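Local structure of protease Do-like 2, chloroplastic (Arabidopsis thaliana, 4FLN) at residues T56-D61 with W66-Q71; H91-D96 with A124-E129. The protein is a serine protease that performs the primary cleavage of the photodamaged D1 protein of photosystem II in chloroplasts. All blocks are in the same frame, centred on the assembly; numbering follows the deposited sequence.

Interaction 1: T56-D61 with W66-Q71; sequences THTAPD and WQKQRQ
The carboxamide of Q69 turns one face to the A59-P60 backbone: P60 O sits over that face, 3.8 Å from Q69 CD, and A59 CB lies on the same side, 3.7 Å from Q69 OE1. Lower on the chain, Q69 CG touches the P60 carbonyl too, a good use of a long residue whose flat end can lie against backbone. The amide of Q71 is met differently. T56 CG2 stands over one face, 3.4 Å from Q71 CD, while T58 OG1 comes near the OE1 edge without a hydrogen bond; T58 OG1 pairs instead with T97 OG1. Q71 OE1 bonds to Y493 OH of the second subunit, tying the loop to that neighbour. CG of Q71 anti to its N (chi1 180°) sends the extended chain past both threonines. The H57 ring leads away from 66-71 to meet F72, planes about 25° apart, with ND1 bonded to E94 O and NE2 to S74 OG. K68 crosses T58 at about a right angle, its CD 3.6 Å from T58 CG2, and the chain then bends at its end, carrying NZ beside the P60 ring.

The backbones run antiparallel. Q69 N donates to A59 O (2.6 Å), and D61 N donates to Q67 O (3.0 Å) nearly straight, at 167°, although from above the carbonyl plane. Between these bonds P60 faces K68 as a non-hydrogen-bonded pair, where proline's missing N-H costs nothing. Toward H57 and R70 direct bonding gives way to a water that donates to H57 O and, at longer range, R70 O, and accepts from A59 N. Such a prolonged hairpin, carried beyond strands 50-57 and 72-82 of the first trypsin-like barrel, matches the position of loop LA in HtrA/Deg proteases.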
ATOM      1  N   THR B  56     -17.846  21.114 -21.744  1.00 65.18           N
ATOM      2  CA  THR B  56     -16.658  20.507 -22.322  1.00 60.93           C
ATOM      3  C   THR B  56     -15.440  21.316 -21.910  1.00 62.19           C
ATOM      4  O   THR B  56     -15.422  22.532 -22.062  1.00 62.87           O
ATOM      5  CB  THR B  56     -16.771  20.451 -23.846  1.00 62.90           C
ATOM      6  OG1 THR B  56     -17.850  19.579 -24.202  1.00 73.38           O
ATOM      7  CG2 THR B  56     -15.496  19.927 -24.455  1.00 60.86           C
ATOM      8  N   HIS B  57     -14.424  20.638 -21.384  1.00 68.72           N
ATOM      9  CA  HIS B  57     -13.262  21.316 -20.813  1.00 74.67           C
ATOM     10  C   HIS B  57     -11.990  21.093 -21.609  1.00 82.32           C
ATOM     11  O   HIS B  57     -11.518  19.965 -21.721  1.00 90.10           O
ATOM     12  CB  HIS B  57     -13.025  20.843 -19.375  1.00 76.63           C
ATOM     13  CG  HIS B  57     -14.173  21.115 -18.455  1.00 75.11           C
ATOM     14  ND1 HIS B  57     -14.281  22.277 -17.724  1.00 73.19           N
ATOM     15  CD2 HIS B  57     -15.271  20.381 -18.160  1.00 66.53           C
ATOM     16  CE1 HIS B  57     -15.394  22.245 -17.015  1.00 68.70           C
ATOM     17  NE2 HIS B  57     -16.013  21.105 -17.262  1.00 64.79           N
ATOM     18  N   THR B  58     -11.430  22.162 -22.166  1.00 82.01           N
ATOM     19  CA  THR B  58     -10.073  22.080 -22.687  1.00 80.14           C
ATOM     20  C   THR B  58      -9.157  22.991 -21.898  1.00 74.95           C
ATOM     21  O   THR B  58      -9.164  24.201 -22.089  1.00 83.82           O
ATOM     22  CB  THR B  58      -9.999  22.511 -24.155  1.00 78.79           C
ATOM     23  OG1 THR B  58     -11.063  21.896 -24.894  1.00 84.64           O
ATOM     24  CG2 THR B  58      -8.652  22.116 -24.746  1.00 68.72           C
ATOM     25  N   ALA B  59      -8.334  22.402 -21.042  1.00 64.88           N
ATOM     26  CA  ALA B  59      -7.362  23.164 -20.283  1.00 60.09           C
ATOM     27  C   ALA B  59      -6.050  23.205 -21.046  1.00 65.52           C
ATOM     28  O   ALA B  59      -5.798  22.343 -21.881  1.00 68.90           O
ATOM     29  CB  ALA B  59      -7.162  22.543 -18.918  1.00 56.20           C
ATOM     30  N   PRO B  60      -5.213  24.218 -20.775  1.00 63.71           N
ATOM     31  CA  PRO B  60      -3.861  24.261 -21.335  1.00 58.53           C
ATOM     32  C   PRO B  60      -2.937  23.372 -20.523  1.00 61.48           C
ATOM     33  O   PRO B  60      -3.171  23.188 -19.333  1.00 62.52           O
ATOM     34  CB  PRO B  60      -3.465  25.719 -21.139  1.00 61.17           C
ATOM     35  CG  PRO B  60      -4.144  26.096 -19.877  1.00 59.76           C
ATOM     36  CD  PRO B  60      -5.459  25.347 -19.860  1.00 59.83           C
ATOM     37  N   ASP B  61      -1.900  22.835 -21.147  1.00 59.65           N
ATOM     38  CA  ASP B  61      -0.875  22.110 -20.418  1.00 56.03           C
ATOM     39  C   ASP B  61       0.162  23.148 -19.998  1.00 62.39           C
ATOM     40  O   ASP B  61       0.626  23.918 -20.828  1.00 72.50           O
ATOM     41  CB  ASP B  61      -0.255  21.053 -21.336  1.00 67.53           C
ATOM     42  CG  ASP B  61       0.879  20.276 -20.679  1.00 81.90           C
ATOM     43  OD1 ASP B  61       0.646  19.124 -20.260  1.00 86.26           O
ATOM     44  OD2 ASP B  61       2.012  20.802 -20.604  1.00 89.58           O
ATOM     45  N   TRP B  66       2.545  25.205 -25.279  1.00 71.44           N
ATOM     46  CA  TRP B  66       2.111  25.457 -26.651  1.00 61.63           C
ATOM     47  C   TRP B  66       0.974  24.492 -26.932  1.00 54.73           C
ATOM     48  O   TRP B  66       0.417  24.467 -28.022  1.00 50.22           O
ATOM     49  CB  TRP B  66       3.258  25.261 -27.643  1.00 57.74           C
ATOM     50  CG  TRP B  66       4.097  24.088 -27.295  1.00 70.37           C
ATOM     51  CD1 TRP B  66       3.894  22.799 -27.673  1.00 73.76           C
ATOM     52  CD2 TRP B  66       5.260  24.086 -26.460  1.00 78.31           C
ATOM     53  NE1 TRP B  66       4.866  21.990 -27.137  1.00 80.50           N
ATOM     54  CE2 TRP B  66       5.717  22.758 -26.385  1.00 81.54           C
ATOM     55  CE3 TRP B  66       5.963  25.081 -25.771  1.00 77.96           C
ATOM     56  CZ2 TRP B  66       6.843  22.395 -25.648  1.00 81.89           C
ATOM     57  CZ3 TRP B  66       7.078  24.721 -25.046  1.00 81.47           C
ATOM     58  CH2 TRP B  66       7.508  23.388 -24.989  1.00 83.57           C
ATOM     59  N   GLN B  67       0.669  23.677 -25.925  1.00 56.37           N
ATOM     60  CA  GLN B  67      -0.275  22.569 -26.046  1.00 61.28           C
ATOM     61  C   GLN B  67      -1.419  22.695 -25.050  1.00 61.28           C
ATOM     62  O   GLN B  67      -1.349  23.442 -24.065  1.00 62.43           O
ATOM     63  CB  GLN B  67       0.416  21.225 -25.787  1.00 68.57           C
ATOM     64  CG  GLN B  67       1.205  20.642 -26.943  1.00 78.46           C
ATOM     65  CD  GLN B  67       1.713  19.231 -26.647  1.00 83.94           C
ATOM     66  OE1 GLN B  67       1.284  18.587 -25.683  1.00 75.82           O
ATOM     67  NE2 GLN B  67       2.630  18.746 -27.480  1.00 90.44           N
ATOM     68  N   LYS B  68      -2.473  21.938 -25.312  1.00 53.10           N
ATOM     69  CA  LYS B  68      -3.586  21.872 -24.398  1.00 57.43           C
ATOM     70  C   LYS B  68      -3.726  20.462 -23.813  1.00 55.62           C
ATOM     71  O   LYS B  68      -3.249  19.491 -24.395  1.00 54.14           O
ATOM     72  CB  LYS B  68      -4.856  22.357 -25.099  1.00 61.95           C
ATOM     73  CG  LYS B  68      -4.793  23.853 -25.422  1.00 70.75           C
ATOM     74  CD  LYS B  68      -6.133  24.427 -25.848  1.00 72.64           C
ATOM     75  CE  LYS B  68      -6.167  25.935 -25.650  1.00 73.83           C
ATOM     76  NZ  LYS B  68      -6.073  26.308 -24.206  1.00 77.18           N
ATOM     77  N   GLN B  69      -4.341  20.361 -22.640  1.00 57.13           N
ATOM     78  CA  GLN B  69      -4.612  19.061 -22.046  1.00 64.87           C
ATOM     79  C   GLN B  69      -5.733  18.352 -22.796  1.00 71.95           C
ATOM     80  O   GLN B  69      -6.312  18.895 -23.737  1.00 75.49           O
ATOM     81  CB  GLN B  69      -4.990  19.218 -20.578  1.00 71.45           C
ATOM     82  CG  GLN B  69      -3.878  19.782 -19.722  1.00 80.91           C
ATOM     83  CD  GLN B  69      -4.168  19.645 -18.246  1.00 86.66           C
ATOM     84  OE1 GLN B  69      -5.325  19.502 -17.840  1.00 86.64           O
ATOM     85  NE2 GLN B  69      -3.117  19.674 -17.432  1.00 87.35           N
ATOM     86  N   ARG B  70      -6.047  17.137 -22.364  1.00 74.15           N
ATOM     87  CA  ARG B  70      -7.030  16.314 -23.056  1.00 77.82           C
ATOM     88  C   ARG B  70      -8.474  16.781 -22.817  1.00 67.37           C
ATOM     89  O   ARG B  70      -8.887  16.985 -21.673  1.00 57.56           O
ATOM     90  CB  ARG B  70      -6.865  14.856 -22.632  1.00 86.71           C
ATOM     91  CG  ARG B  70      -7.283  13.861 -23.683  1.00101.44           C
ATOM     92  CD  ARG B  70      -7.185  12.453 -23.143  1.00114.59           C
ATOM     93  NE  ARG B  70      -7.406  11.464 -24.189  1.00122.91           N
ATOM     94  CZ  ARG B  70      -6.439  10.954 -24.942  1.00126.64           C
ATOM     95  NH1 ARG B  70      -5.182  11.341 -24.761  1.00122.42           N
ATOM     96  NH2 ARG B  70      -6.730  10.057 -25.876  1.00133.47           N
ATOM     97  N   GLN B  71      -9.233  16.933 -23.903  1.00 66.73           N
ATOM     98  CA  GLN B  71     -10.619  17.402 -23.833  1.00 72.91           C
ATOM     99  C   GLN B  71     -11.576  16.377 -23.223  1.00 81.23           C
ATOM    100  O   GLN B  71     -11.687  15.251 -23.713  1.00 88.96           O
ATOM    101  CB  GLN B  71     -11.134  17.791 -25.225  1.00 68.04           C
ATOM    102  CG  GLN B  71     -12.576  18.287 -25.218  1.00 75.86           C
ATOM    103  CD  GLN B  71     -13.067  18.765 -26.584  1.00 85.95           C
ATOM    104  OE1 GLN B  71     -13.182  19.969 -26.837  1.00 75.95           O
ATOM    105  NE2 GLN B  71     -13.380  17.818 -27.463  1.00 95.36           N
TER
HETATM  106  O   HOH W   1      -9.172  19.932 -20.257  1.00 51.52           O

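Interaction 2: H91-D96 with A124-E129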
ATOM      1  N   HIS B  91     -16.110  26.465 -11.390  1.00 50.94           N
ATOM      2  CA  HIS B  91     -15.392  25.246 -11.751  1.00 48.54           C
ATOM      3  C   HIS B  91     -16.220  24.346 -12.672  1.00 52.74           C
ATOM      4  O   HIS B  91     -15.669  23.537 -13.421  1.00 61.29           O
ATOM      5  CB  HIS B  91     -14.876  24.493 -10.515  1.00 37.93           C
ATOM      6  CG  HIS B  91     -15.881  23.571  -9.886  1.00 59.29           C
ATOM      7  ND1 HIS B  91     -16.399  23.781  -8.625  1.00 60.28           N
ATOM      8  CD2 HIS B  91     -16.439  22.420 -10.333  1.00 63.16           C
ATOM      9  CE1 HIS B  91     -17.239  22.805  -8.328  1.00 58.35           C
ATOM     10  NE2 HIS B  91     -17.279  21.964  -9.346  1.00 57.92           N
ATOM     11  N   CYS B  92     -17.537  24.503 -12.645  1.00 45.33           N
ATOM     12  CA  CYS B  92     -18.390  23.772 -13.585  1.00 51.21           C
ATOM     13  C   CYS B  92     -18.108  24.173 -15.038  1.00 55.14           C
ATOM     14  O   CYS B  92     -17.992  23.315 -15.903  1.00 62.86           O
ATOM     15  CB  CYS B  92     -19.884  23.960 -13.259  1.00 40.02           C
ATOM     16  SG  CYS B  92     -20.377  23.380 -11.622  1.00 81.22           S
ATOM     17  N   VAL B  93     -18.031  25.477 -15.293  1.00 51.27           N
ATOM     18  CA  VAL B  93     -17.812  26.016 -16.631  1.00 49.94           C
ATOM     19  C   VAL B  93     -16.356  26.374 -16.906  1.00 53.21           C
ATOM     20  O   VAL B  93     -16.041  26.972 -17.929  1.00 57.07           O
ATOM     21  CB  VAL B  93     -18.665  27.260 -16.880  1.00 63.04           C
ATOM     22  CG1 VAL B  93     -20.137  26.892 -16.917  1.00 66.77           C
ATOM     23  CG2 VAL B  93     -18.382  28.311 -15.817  1.00 66.73           C
ATOM     24  N   GLU B  94     -15.477  26.052 -15.970  1.00 52.98           N
ATOM     25  CA  GLU B  94     -14.064  26.373 -16.112  1.00 57.36           C
ATOM     26  C   GLU B  94     -13.485  25.906 -17.458  1.00 64.81           C
ATOM     27  O   GLU B  94     -13.772  24.800 -17.913  1.00 64.89           O
ATOM     28  CB  GLU B  94     -13.288  25.768 -14.946  1.00 54.48           C
ATOM     29  CG  GLU B  94     -11.887  25.330 -15.287  1.00 75.61           C
ATOM     30  CD  GLU B  94     -11.114  24.880 -14.060  1.00 91.69           C
ATOM     31  OE1 GLU B  94     -10.314  23.919 -14.171  1.00 94.87           O
ATOM     32  OE2 GLU B  94     -11.308  25.494 -12.986  1.00 93.34           O
ATOM     33  N   HIS B  95     -12.677  26.767 -18.081  1.00 67.70           N
ATOM     34  CA  HIS B  95     -12.081  26.514 -19.401  1.00 57.88           C
ATOM     35  C   HIS B  95     -13.109  26.025 -20.418  1.00 53.41           C
ATOM     36  O   HIS B  95     -12.856  25.073 -21.157  1.00 50.21           O
ATOM     37  CB  HIS B  95     -10.937  25.496 -19.322  1.00 52.05           C
ATOM     38  CG  HIS B  95      -9.740  25.973 -18.564  1.00 54.92           C
ATOM     39  ND1 HIS B  95      -9.384  25.460 -17.335  1.00 59.84           N
ATOM     40  CD2 HIS B  95      -8.806  26.909 -18.865  1.00 63.07           C
ATOM     41  CE1 HIS B  95      -8.285  26.059 -16.909  1.00 64.34           C
ATOM     42  NE2 HIS B  95      -7.913  26.942 -17.819  1.00 67.14           N
ATOM     43  N   ASP B  96     -14.254  26.692 -20.479  1.00 52.97           N
ATOM     44  CA  ASP B  96     -15.362  26.174 -21.264  1.00 57.11           C
ATOM     45  C   ASP B  96     -15.100  26.222 -22.767  1.00 71.49           C
ATOM     46  O   ASP B  96     -14.869  27.286 -23.341  1.00 84.67           O
ATOM     47  CB  ASP B  96     -16.658  26.925 -20.917  1.00 60.20           C
ATOM     48  CG  ASP B  96     -16.634  28.383 -21.350  1.00 59.52           C
ATOM     49  OD1 ASP B  96     -15.848  29.164 -20.772  1.00 57.82           O
ATOM     50  OD2 ASP B  96     -17.414  28.748 -22.261  1.00 55.17           O
ATOM     51  N   ALA B 124     -20.290  31.469 -11.148  1.00 48.34           N
ATOM     52  CA  ALA B 124     -20.371  31.870 -12.539  1.00 56.32           C
ATOM     53  C   ALA B 124     -21.815  32.124 -12.907  1.00 54.51           C
ATOM     54  O   ALA B 124     -22.723  31.459 -12.407  1.00 58.33           O
ATOM     55  CB  ALA B 124     -19.751  30.830 -13.451  1.00 30.59           C
ATOM     56  N   LEU B 125     -22.020  33.117 -13.763  1.00 46.94           N
ATOM     57  CA  LEU B 125     -23.337  33.430 -14.262  1.00 51.88           C
ATOM     58  C   LEU B 125     -23.392  32.941 -15.694  1.00 56.62           C
ATOM     59  O   LEU B 125     -22.384  32.969 -16.396  1.00 67.76           O
ATOM     60  CB  LEU B 125     -23.574  34.931 -14.196  1.00 61.52           C
ATOM     61  CG  LEU B 125     -24.886  35.371 -13.553  1.00 69.87           C
ATOM     62  CD1 LEU B 125     -25.137  34.580 -12.286  1.00 66.42           C
ATOM     63  CD2 LEU B 125     -24.853  36.863 -13.261  1.00 70.13           C
ATOM     64  N   LEU B 126     -24.553  32.461 -16.121  1.00 49.53           N
ATOM     65  CA  LEU B 126     -24.722  32.044 -17.505  1.00 54.49           C
ATOM     66  C   LEU B 126     -25.973  32.679 -18.100  1.00 61.88           C
ATOM     67  O   LEU B 126     -26.968  32.914 -17.396  1.00 53.28           O
ATOM     68  CB  LEU B 126     -24.825  30.522 -17.614  1.00 52.97           C
ATOM     69  CG  LEU B 126     -23.779  29.601 -16.994  1.00 46.17           C
ATOM     70  CD1 LEU B 126     -24.258  28.167 -17.112  1.00 45.34           C
ATOM     71  CD2 LEU B 126     -22.432  29.758 -17.658  1.00 50.35           C
ATOM     72  N   SER B 127     -25.919  32.950 -19.400  1.00 71.25           N
ATOM     73  CA  SER B 127     -27.089  33.421 -20.139  1.00 78.95           C
ATOM     74  C   SER B 127     -27.521  32.303 -21.071  1.00 71.48           C
ATOM     75  O   SER B 127     -26.704  31.460 -21.451  1.00 63.06           O
ATOM     76  CB  SER B 127     -26.777  34.693 -20.938  1.00 81.40           C
ATOM     77  OG  SER B 127     -25.834  34.440 -21.967  1.00 80.63           O
ATOM     78  N   VAL B 128     -28.804  32.269 -21.411  1.00 74.39           N
ATOM     79  CA  VAL B 128     -29.298  31.227 -22.306  1.00 87.06           C
ATOM     80  C   VAL B 128     -30.174  31.734 -23.449  1.00 97.28           C
ATOM     81  O   VAL B 128     -30.946  32.679 -23.292  1.00 92.70           O
ATOM     82  CB  VAL B 128     -30.019  30.101 -21.544  1.00 84.39           C
ATOM     83  CG1 VAL B 128     -31.241  29.622 -22.321  1.00 83.01           C
ATOM     84  CG2 VAL B 128     -29.058  28.956 -21.294  1.00 81.24           C
ATOM     85  N   GLU B 129     -30.024  31.087 -24.602  1.00109.87           N
ATOM     86  CA  GLU B 129     -30.795  31.410 -25.795  1.00110.50           C
ATOM     87  C   GLU B 129     -31.475  30.179 -26.419  1.00101.08           C
ATOM     88  O   GLU B 129     -30.800  29.249 -26.871  1.00 94.65           O
ATOM     89  CB  GLU B 129     -29.904  32.112 -26.820  1.00115.07           C
ATOM     90  CG  GLU B 129     -28.532  31.483 -26.972  1.00119.42           C
ATOM     91  CD  GLU B 129     -27.786  32.013 -28.180  1.00125.15           C
ATOM     92  OE1 GLU B 129     -28.355  32.860 -28.902  1.00124.57           O
ATOM     93  OE2 GLU B 129     -26.635  31.581 -28.409  1.00126.11           O
TER
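V93 meets A124 and L126 through its two methyls, one for each partner. CG2 rests 3.7 Å from A124 CB, and CG1 reaches L126 CD2 tip to tip. This is core packing of the chymotrypsin fold: the short helix 90-93, which carries the catalytic-triad histidine H91 (assigned by similarity), is seated on strand 123-129 of the N-terminal six-stranded barrel. No hydrogen bond links the segments; the contact is buried and apolar, and branched valine suits it because its two methyls diverge toward separate points of the strand. A124 and L126 are two residues apart and so point the same way; the small alanine lets the helix end come close, whereas the leucine extends to meet the valine from farther along.

V99 on strand 96-102 also packs against V93, and V114 on strand 110-118 against L126, so neighbouring barrel strands complete the hydrophobic cluster. The strand is held between two neighbours, A124 and L126 bonding to T88 and L86 of strand 85-88 and L125 to strand 110-118. Past the C-terminal end of the helix, R117 bonds both sides of the turn: NH2 forms a salt bridge with D96 OD1, NH1 a weak hydrogen bond with V93 O. H91, at the start, packs on S200 and bonds through its N to OD1 of D122, the other two residues assigned to the triad by similarity. The valine's torsion (chi1 -67°) sets the pairing: it places CG1 anti to the carbonyl carbon, facing L126 CD2 at 3.7 Å.

How the interactions relate
The two contacts lie in series along the chain, their centres about 17 Å apart, and both reach the same N-terminal barrel sheet. They touch where interaction 1 leaves the barrel: H57 ND1 probably hydrogen-bonds to E94 O at 2.6 Å, and P60 CD packs on H95 NE2 at 3.6 Å. The loop 94-95, which follows the helix of interaction 2, therefore lies against the base of the prolonged hairpin. The nearest side-chain atoms of H57 and H91 are about 7 Å apart, those of H57 and D122 about 10 Å. Through this junction the subunit-contacting loop of interaction 1 is connected structurally to the segment bearing H91, the probable triad histidine.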